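Local structure of leucine aminopeptidase (Fimbriiglobus ruber, 7D1B) at residues 145-158 / 305-318. The protein is probably a zinc-dependent glutaminyl cyclase of the M28 peptidase family, expected to convert N-terminal glutamine of peptides to pyroglutamate. Sequence-based numbering, arbitrary orientation.
With ZN (zinc ion), chain B.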
# COMPACT_ATOMS: atom_id res chain seq x y z
N ASN A 145 -11.71 -22.89 -9.49
CA ASN A 145 -11.77 -21.44 -9.39
C ASN A 145 -10.40 -20.78 -9.36
O ASN A 145 -10.31 -19.56 -9.53
CB ASN A 145 -12.59 -21.02 -8.18
CG ASN A 145 -14.06 -21.23 -8.39
OD1 ASN A 145 -14.54 -21.17 -9.52
ND2 ASN A 145 -14.80 -21.51 -7.32
N TRP A 146 -9.33 -21.54 -9.13
CA TRP A 146 -7.99 -20.97 -9.25
C TRP A 146 -7.63 -20.66 -10.69
O TRP A 146 -6.60 -20.01 -10.92
CB TRP A 146 -6.95 -21.93 -8.69
CG TRP A 146 -7.07 -22.19 -7.22
CD1 TRP A 146 -8.07 -21.76 -6.37
CD2 TRP A 146 -6.14 -22.92 -6.42
NE1 TRP A 146 -7.81 -22.20 -5.09
CE2 TRP A 146 -6.63 -22.91 -5.09
CE3 TRP A 146 -4.93 -23.59 -6.69
CZ2 TRP A 146 -5.95 -23.53 -4.04
CZ3 TRP A 146 -4.27 -24.21 -5.65
CH2 TRP A 146 -4.78 -24.18 -4.34
N ARG A 147 -8.45 -21.07 -11.66
CA ARG A 147 -8.15 -20.78 -13.05
C ARG A 147 -8.84 -19.51 -13.53
O ARG A 147 -8.64 -19.11 -14.68
CB ARG A 147 -8.58 -21.95 -13.92
CG ARG A 147 -8.10 -23.30 -13.41
CD ARG A 147 -7.34 -24.11 -14.46
NE ARG A 147 -8.17 -25.09 -15.17
CZ ARG A 147 -9.24 -24.83 -15.93
NH1 ARG A 147 -9.88 -25.84 -16.50
NH2 ARG A 147 -9.63 -23.59 -16.17
N LYS A 148 -9.62 -18.88 -12.69
CA LYS A 148 -10.36 -17.69 -13.08
C LYS A 148 -9.59 -16.42 -12.70
O LYS A 148 -8.77 -16.44 -11.77
CB LYS A 148 -11.73 -17.69 -12.39
CG LYS A 148 -12.58 -18.88 -12.83
CD LYS A 148 -13.94 -18.90 -12.16
CE LYS A 148 -14.83 -19.99 -12.73
NZ LYS A 148 -16.14 -20.04 -12.03
N PRO A 149 -9.83 -15.31 -13.40
CA PRO A 149 -9.08 -14.09 -13.09
C PRO A 149 -9.45 -13.53 -11.73
O PRO A 149 -10.63 -13.43 -11.37
CB PRO A 149 -9.49 -13.13 -14.22
CG PRO A 149 -10.74 -13.69 -14.80
CD PRO A 149 -10.67 -15.18 -14.61
N PHE A 150 -8.43 -13.16 -10.96
CA PHE A 150 -8.59 -12.66 -9.60
C PHE A 150 -8.37 -11.14 -9.61
O PHE A 150 -7.26 -10.67 -9.88
CB PHE A 150 -7.61 -13.38 -8.67
CG PHE A 150 -7.54 -12.81 -7.28
CD1 PHE A 150 -8.69 -12.66 -6.51
CD2 PHE A 150 -6.33 -12.43 -6.75
CE1 PHE A 150 -8.62 -12.12 -5.21
CE2 PHE A 150 -6.25 -11.90 -5.45
CZ PHE A 150 -7.40 -11.73 -4.69
N ALA A 151 -9.43 -10.38 -9.30
CA ALA A 151 -9.39 -8.93 -9.43
C ALA A 151 -8.67 -8.25 -8.27
O ALA A 151 -8.17 -7.13 -8.44
CB ALA A 151 -10.81 -8.37 -9.49
N SER A 152 -8.65 -8.87 -7.09
CA SER A 152 -7.84 -8.35 -5.99
C SER A 152 -8.19 -6.89 -5.64
O SER A 152 -7.31 -6.09 -5.37
CB SER A 152 -6.35 -8.48 -6.34
OG SER A 152 -5.53 -8.38 -5.20
N ALA A 153 -9.49 -6.54 -5.62
CA ALA A 153 -9.86 -5.13 -5.51
C ALA A 153 -9.36 -4.48 -4.22
O ALA A 153 -8.89 -3.34 -4.24
CB ALA A 153 -11.37 -4.96 -5.60
N ASN A 154 -9.49 -5.17 -3.09
CA ASN A 154 -9.11 -4.62 -1.79
C ASN A 154 -7.68 -4.98 -1.41
O ASN A 154 -7.29 -4.78 -0.26
CB ASN A 154 -10.08 -5.13 -0.73
CG ASN A 154 -10.03 -4.33 0.57
OD1 ASN A 154 -9.79 -3.11 0.58
ND2 ASN A 154 -10.26 -5.02 1.69
N ASP A 155 -6.90 -5.52 -2.33
CA ASP A 155 -5.63 -6.17 -2.00
C ASP A 155 -4.61 -5.62 -2.98
O ASP A 155 -4.49 -6.09 -4.12
CB ASP A 155 -5.87 -7.67 -2.09
CG ASP A 155 -4.68 -8.50 -1.67
OD1 ASP A 155 -3.57 -7.97 -1.50
OD2 ASP A 155 -4.87 -9.75 -1.54
N GLY A 156 -3.90 -4.58 -2.56
CA GLY A 156 -3.03 -3.81 -3.44
C GLY A 156 -3.77 -2.77 -4.24
O GLY A 156 -3.47 -1.58 -4.16
N THR A 157 -4.79 -3.21 -4.99
CA THR A 157 -5.46 -2.33 -5.94
C THR A 157 -6.00 -1.10 -5.23
O THR A 157 -5.83 0.03 -5.70
CB THR A 157 -6.61 -3.07 -6.63
OG1 THR A 157 -6.13 -4.35 -7.09
CG2 THR A 157 -7.09 -2.27 -7.82
N ALA A 158 -6.68 -1.30 -4.09
CA ALA A 158 -7.29 -0.16 -3.42
C ALA A 158 -6.26 0.83 -2.91
O ALA A 158 -6.54 2.03 -2.85
CB ALA A 158 -8.20 -0.62 -2.28
N TYR A 305 -10.62 -9.29 6.53
CA TYR A 305 -11.40 -9.02 5.33
C TYR A 305 -11.99 -10.32 4.79
O TYR A 305 -11.27 -11.28 4.51
CB TYR A 305 -10.48 -8.42 4.28
CG TYR A 305 -11.11 -8.19 2.93
CD1 TYR A 305 -12.35 -7.57 2.80
CD2 TYR A 305 -10.44 -8.57 1.76
CE1 TYR A 305 -12.91 -7.33 1.55
CE2 TYR A 305 -10.99 -8.33 0.51
CZ TYR A 305 -12.22 -7.70 0.41
OH TYR A 305 -12.77 -7.42 -0.82
N LYS A 306 -13.31 -10.33 4.62
CA LYS A 306 -13.99 -11.59 4.36
C LYS A 306 -13.79 -12.11 2.94
O LYS A 306 -14.02 -13.29 2.71
CB LYS A 306 -15.48 -11.51 4.68
CG LYS A 306 -16.28 -10.63 3.78
CD LYS A 306 -17.74 -10.61 4.20
CE LYS A 306 -17.91 -9.95 5.56
NZ LYS A 306 -19.35 -9.69 5.86
N HIS A 307 -13.38 -11.27 2.00
CA HIS A 307 -13.18 -11.70 0.62
C HIS A 307 -11.72 -11.91 0.27
O HIS A 307 -11.37 -11.99 -0.92
CB HIS A 307 -13.90 -10.76 -0.34
CG HIS A 307 -15.35 -10.67 -0.04
ND1 HIS A 307 -16.24 -11.66 -0.40
CD2 HIS A 307 -16.06 -9.76 0.68
CE1 HIS A 307 -17.44 -11.34 0.05
NE2 HIS A 307 -17.35 -10.20 0.71
N TRP A 308 -10.86 -12.01 1.28
CA TRP A 308 -9.43 -12.17 1.08
C TRP A 308 -9.13 -13.40 0.22
O TRP A 308 -9.50 -14.53 0.56
CB TRP A 308 -8.79 -12.33 2.45
CG TRP A 308 -7.30 -12.51 2.42
CD1 TRP A 308 -6.37 -11.64 1.94
CD2 TRP A 308 -6.58 -13.64 2.94
NE1 TRP A 308 -5.11 -12.16 2.14
CE2 TRP A 308 -5.21 -13.38 2.75
CE3 TRP A 308 -6.96 -14.84 3.55
CZ2 TRP A 308 -4.21 -14.28 3.14
CZ3 TRP A 308 -5.98 -15.74 3.93
CH2 TRP A 308 -4.62 -15.45 3.73
N HIS A 309 -8.45 -13.16 -0.91
CA HIS A 309 -8.04 -14.22 -1.83
C HIS A 309 -9.22 -15.07 -2.32
O HIS A 309 -9.06 -16.26 -2.63
CB HIS A 309 -6.90 -15.05 -1.23
CG HIS A 309 -5.66 -14.24 -1.04
ND1 HIS A 309 -4.53 -14.71 -0.40
CD2 HIS A 309 -5.37 -12.97 -1.44
CE1 HIS A 309 -3.62 -13.74 -0.38
NE2 HIS A 309 -4.09 -12.69 -1.03
N LEU A 310 -10.40 -14.44 -2.43
CA LEU A 310 -11.57 -15.02 -3.07
C LEU A 310 -11.90 -14.23 -4.33
O LEU A 310 -11.59 -13.04 -4.44
CB LEU A 310 -12.80 -15.02 -2.15
CG LEU A 310 -12.64 -15.83 -0.87
CD1 LEU A 310 -13.89 -15.71 0.01
CD2 LEU A 310 -12.36 -17.30 -1.18
N LEU A 311 -12.57 -14.91 -5.27
CA LEU A 311 -12.97 -14.23 -6.51
C LEU A 311 -13.93 -13.08 -6.25
O LEU A 311 -14.07 -12.20 -7.11
CB LEU A 311 -13.61 -15.23 -7.47
CG LEU A 311 -12.63 -16.28 -7.99
CD1 LEU A 311 -13.37 -17.38 -8.73
CD2 LEU A 311 -11.59 -15.63 -8.90
N SER A 312 -14.58 -13.06 -5.09
CA SER A 312 -15.48 -11.99 -4.70
C SER A 312 -14.75 -10.74 -4.18
O SER A 312 -15.42 -9.79 -3.76
CB SER A 312 -16.47 -12.52 -3.66
OG SER A 312 -15.77 -13.18 -2.61
N ASP A 313 -13.42 -10.69 -4.23
CA ASP A 313 -12.68 -9.47 -3.89
C ASP A 313 -12.71 -8.53 -5.10
O ASP A 313 -11.75 -8.44 -5.88
CB ASP A 313 -11.25 -9.82 -3.47
CG ASP A 313 -10.44 -8.60 -3.05
OD1 ASP A 313 -11.03 -7.53 -2.82
OD2 ASP A 313 -9.19 -8.73 -2.97
N THR A 314 -13.83 -7.84 -5.26
CA THR A 314 -14.15 -7.07 -6.45
C THR A 314 -14.49 -5.64 -6.06
O THR A 314 -14.68 -5.33 -4.88
CB THR A 314 -15.33 -7.74 -7.18
OG1 THR A 314 -16.40 -7.94 -6.25
CG2 THR A 314 -14.90 -9.07 -7.77
N PRO A 315 -14.57 -4.72 -7.04
CA PRO A 315 -14.75 -3.30 -6.69
C PRO A 315 -16.00 -3.00 -5.87
O PRO A 315 -16.00 -2.01 -5.12
CB PRO A 315 -14.77 -2.60 -8.06
CG PRO A 315 -13.86 -3.46 -8.87
CD PRO A 315 -14.22 -4.87 -8.46
N ASP A 316 -17.07 -3.79 -6.00
CA ASP A 316 -18.26 -3.53 -5.20
C ASP A 316 -18.05 -3.76 -3.71
O ASP A 316 -18.92 -3.39 -2.91
CB ASP A 316 -19.39 -4.44 -5.66
CG ASP A 316 -18.99 -5.88 -5.64
OD1 ASP A 316 -18.29 -6.31 -6.58
OD2 ASP A 316 -19.31 -6.56 -4.66
N LYS A 317 -16.92 -4.33 -3.31
CA LYS A 317 -16.61 -4.48 -1.89
C LYS A 317 -15.95 -3.24 -1.30
O LYS A 317 -15.74 -3.19 -0.08
CB LYS A 317 -15.70 -5.69 -1.65
CG LYS A 317 -16.22 -6.99 -2.25
CD LYS A 317 -17.63 -7.35 -1.76
CE LYS A 317 -18.09 -8.72 -2.25
NZ LYS A 317 -18.06 -8.80 -3.73
N ILE A 318 -15.59 -2.28 -2.12
CA ILE A 318 -14.85 -1.11 -1.65
C ILE A 318 -15.83 -0.04 -1.19
O ILE A 318 -16.81 0.25 -1.88
CB ILE A 318 -13.96 -0.56 -2.77
CG1 ILE A 318 -13.02 -1.65 -3.30
CG2 ILE A 318 -13.19 0.67 -2.27
CD1 ILE A 318 -12.15 -2.31 -2.23
ZN ZN B . -3.28 -10.83 -1.15
O HOH W 1 -12.07 -11.78 -9.09
O HOH W 2 -7.72 -10.47 -1.44
O HOH W 3 -2.93 -10.41 0.88
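With its CG anti to the backbone N (chi1 -176°), D155 places its carboxylate at the edge of the H309 ring, which swings to the side of its own backbone N (chi1 -64°), and both reach one zinc ion. D155 OD2 and H309 NE2 each bind the zinc at 2.0 Å, and the carboxylate lies nearly coplanar with the imidazole, 15° apart. E188 and a water complete the coordination; that water also accepts from the indole NE1 of W308, which lies over the H309 ring. H130 holds the other carboxylate oxygen of D155 by a hydrogen bond, which, with the zinc bond, probably helps fix its rotation.

D313 joins the segments beside this site. Its backbone O takes a nearly straight bond from A153 N (3.0 Å), while its OD1 accepts from N154 N (2.8 Å) on the syn side and, from the opposite face of the carboxylate, from Y305 OH (2.7 Å). One water donates to D313 OD2 and D155 OD2 and accepts from H309 N. The amide of N154, held at its ends by A236 and H237, stands steeply against the Y305 ring, with ND2 3.2 Å above its centre. A leucine in place of Y305 would probably cost D313 OD1 one of its two donors and leave the N154 amide without its aromatic platform.

Next to the site, F150 CZ packs against H309 CA, and the ring edge meets L310 O, CE1 lying 3.2 Å away. Farther out, L311 lays CD1 against N145 and K148 and CD2 against P149 O. At the other end, I318 CD1 rests against A153 and N154. Segment 145-158 brings its aspartate to the histidine of the loop after strand 297-300; with E188 this makes the single-zinc Asp-Glu-His site typical of glutaminyl cyclases within the M28 fold.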